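Local coordinates for chorismate mutase (Clostridium thermocellum, PDB 1XHO), which probably catalyses the rearrangement of chorismate to prephenate in aromatic amino acid biosynthesis, as a trimeric enzyme of the type I (AroH-like) class, at residues T125-D128 / K129-K133. Numbering follows the deposited sequence.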
ATOM      1  N   THR C 125      -6.836 -17.799  -0.494  1.00 41.78           N
ATOM      2  CA  THR C 125      -7.114 -18.780   0.564  1.00 43.66           C
ATOM      3  C   THR C 125      -8.553 -19.285   0.511  1.00 46.56           C
ATOM      4  O   THR C 125      -9.439 -18.614  -0.015  1.00 48.56           O
ATOM      5  CB  THR C 125      -6.836 -18.199   1.979  1.00 43.12           C
ATOM      6  OG1 THR C 125      -7.038 -19.217   2.971  1.00 41.86           O
ATOM      7  CG2 THR C 125      -7.742 -17.015   2.285  1.00 42.71           C
ATOM      8  N   ASP C 126      -8.767 -20.477   1.065  1.00 49.32           N
ATOM      9  CA  ASP C 126     -10.100 -21.072   1.152  1.00 50.31           C
ATOM     10  C   ASP C 126     -10.718 -20.827   2.527  1.00 49.21           C
ATOM     11  O   ASP C 126     -11.858 -21.228   2.780  1.00 48.67           O
ATOM     12  CB  ASP C 126     -10.055 -22.581   0.826  1.00 52.06           C
ATOM     13  CG  ASP C 126      -9.312 -23.398   1.874  1.00 52.95           C
ATOM     14  OD1 ASP C 126      -8.559 -22.818   2.686  1.00 54.95           O
ATOM     15  OD2 ASP C 126      -9.477 -24.632   1.878  1.00 56.17           O
ATOM     16  N   LYS C 127      -9.964 -20.173   3.413  1.00 48.33           N
ATOM     17  CA  LYS C 127     -10.482 -19.790   4.727  1.00 47.41           C
ATOM     18  C   LYS C 127     -11.386 -18.571   4.613  1.00 45.36           C
ATOM     19  O   LYS C 127     -11.272 -17.784   3.669  1.00 43.64           O
ATOM     20  CB  LYS C 127      -9.343 -19.505   5.724  1.00 48.43           C
ATOM     21  CG  LYS C 127      -8.665 -20.749   6.289  1.00 49.22           C
ATOM     22  CD  LYS C 127      -9.656 -21.620   7.080  1.00 50.86           C
ATOM     23  CE  LYS C 127      -8.958 -22.669   7.958  1.00 51.33           C
ATOM     24  NZ  LYS C 127      -9.867 -23.201   9.026  1.00 51.97           N
ATOM     25  N   ASP C 128     -12.298 -18.443   5.575  1.00 45.00           N
ATOM     26  CA  ASP C 128     -13.169 -17.273   5.688  1.00 43.91           C
ATOM     27  C   ASP C 128     -12.408 -16.143   6.360  1.00 39.98           C
ATOM     28  O   ASP C 128     -11.465 -16.388   7.114  1.00 38.88           O
ATOM     29  CB  ASP C 128     -14.438 -17.605   6.493  1.00 45.73           C
ATOM     30  CG  ASP C 128     -15.519 -18.260   5.643  1.00 48.08           C
ATOM     31  OD1 ASP C 128     -15.897 -17.672   4.603  1.00 50.41           O
ATOM     32  OD2 ASP C 128     -15.994 -19.357   6.015  1.00 49.70           O
ATOM     33  N   LYS C 129     -12.825 -14.908   6.088  1.00 37.04           N
ATOM     34  CA  LYS C 129     -12.220 -13.722   6.713  1.00 34.93           C
ATOM     35  C   LYS C 129     -12.052 -13.890   8.233  1.00 34.19           C
ATOM     36  O   LYS C 129     -10.983 -13.620   8.786  1.00 34.74           O
ATOM     37  CB  LYS C 129     -13.066 -12.476   6.422  1.00 33.54           C
ATOM     38  CG  LYS C 129     -12.313 -11.174   6.617  1.00 32.33           C
ATOM     39  CD  LYS C 129     -13.215  -9.980   6.410  1.00 32.79           C
ATOM     40  CE  LYS C 129     -12.466  -8.688   6.644  1.00 32.20           C
ATOM     41  NZ  LYS C 129     -13.330  -7.501   6.488  1.00 33.32           N
ATOM     42  N   LYS C 130     -13.114 -14.353   8.884  1.00 34.73           N
ATOM     43  CA  LYS C 130     -13.134 -14.586  10.331  1.00 37.39           C
ATOM     44  C   LYS C 130     -12.125 -15.635  10.820  1.00 34.89           C
ATOM     45  O   LYS C 130     -11.790 -15.663  12.000  1.00 36.03           O
ATOM     46  CB  LYS C 130     -14.558 -14.992  10.775  1.00 39.34           C
ATOM     47  CG  LYS C 130     -15.007 -16.371  10.254  1.00 40.01           C
ATOM     48  CD  LYS C 130     -16.459 -16.669  10.597  1.00 41.23           C
ATOM     49  CE  LYS C 130     -16.853 -18.079  10.164  1.00 42.75           C
ATOM     50  NZ  LYS C 130     -16.623 -18.282   8.708  1.00 44.61           N
ATOM     51  N   ASP C 131     -11.660 -16.495   9.915  1.00 35.48           N
ATOM     52  CA  ASP C 131     -10.684 -17.542  10.240  1.00 36.31           C
ATOM     53  C   ASP C 131      -9.228 -17.094  10.056  1.00 35.99           C
ATOM     54  O   ASP C 131      -8.324 -17.690  10.638  1.00 33.47           O
ATOM     55  CB  ASP C 131     -10.946 -18.799   9.394  1.00 37.13           C
ATOM     56  CG  ASP C 131     -12.352 -19.364   9.599  1.00 38.74           C
ATOM     57  OD1 ASP C 131     -12.907 -19.226  10.716  1.00 36.14           O
ATOM     58  OD2 ASP C 131     -12.898 -19.942   8.632  1.00 40.58           O
ATOM     59  N   ILE C 132      -9.004 -16.054   9.250  1.00 35.39           N
ATOM     60  CA  ILE C 132      -7.649 -15.510   9.050  1.00 34.13           C
ATOM     61  C   ILE C 132      -7.051 -15.157  10.413  1.00 32.35           C
ATOM     62  O   ILE C 132      -7.737 -14.607  11.266  1.00 32.97           O
ATOM     63  CB  ILE C 132      -7.644 -14.206   8.155  1.00 34.30           C
ATOM     64  CG1 ILE C 132      -8.258 -14.453   6.763  1.00 34.42           C
ATOM     65  CG2 ILE C 132      -6.215 -13.634   8.027  1.00 33.89           C
ATOM     66  CD1 ILE C 132      -7.433 -15.366   5.856  1.00 35.59           C
ATOM     67  N   LYS C 133      -5.786 -15.495  10.623  1.00 32.36           N
ATOM     68  CA  LYS C 133      -5.091 -15.135  11.856  1.00 31.36           C
ATOM     69  C   LYS C 133      -4.102 -13.998  11.597  1.00 30.97           C
ATOM     70  O   LYS C 133      -3.100 -14.164  10.899  1.00 28.07           O
ATOM     71  CB  LYS C 133      -4.372 -16.348  12.443  1.00 31.52           C
ATOM     72  CG  LYS C 133      -5.320 -17.437  12.941  1.00 33.26           C
TER
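One helix-like turn, K129-D131, brings D131 back onto D128. The backbone O of D128 accepts two bonds: D131 N, at 2.8 Å, comes from above the carbonyl plane, while I132 N, at 3.3 Å, lies nearly in line with the C=O (163°). In return, the OD2 of D131 receives a weak bond from D128 N (3.5 Å). The D128 side chain turns to the lysine two residues on, with OD2 in a salt bridge to K130 NZ (3.0 Å). K130 reaches it by running extended from CG and bending only at its last torsion (chi4 -57°), which folds the ammonium back over D128 CB. D128 OD2 and D131 OD2 are 4.1 Å apart, and K130, with K127 more distantly, would probably offset their negative charges. K127 bends at chi2 and lays CD across D131 CB (3.9 Å), and T125 CG2 touches I132 CD1 (3.9 Å). Before the turn, K127 N donates a hydrogen bond to T125 OG1 (3.1 Å), an ST turn. The loop joins strand 116-124 to strand 135-136 at the surface; T125, K129 and I132 pack on W33 of strand 32-40, and K129 NZ hydrogen-bonds to I71 O and T99 OG1 of the second subunit, bringing the loop into the subunit interface.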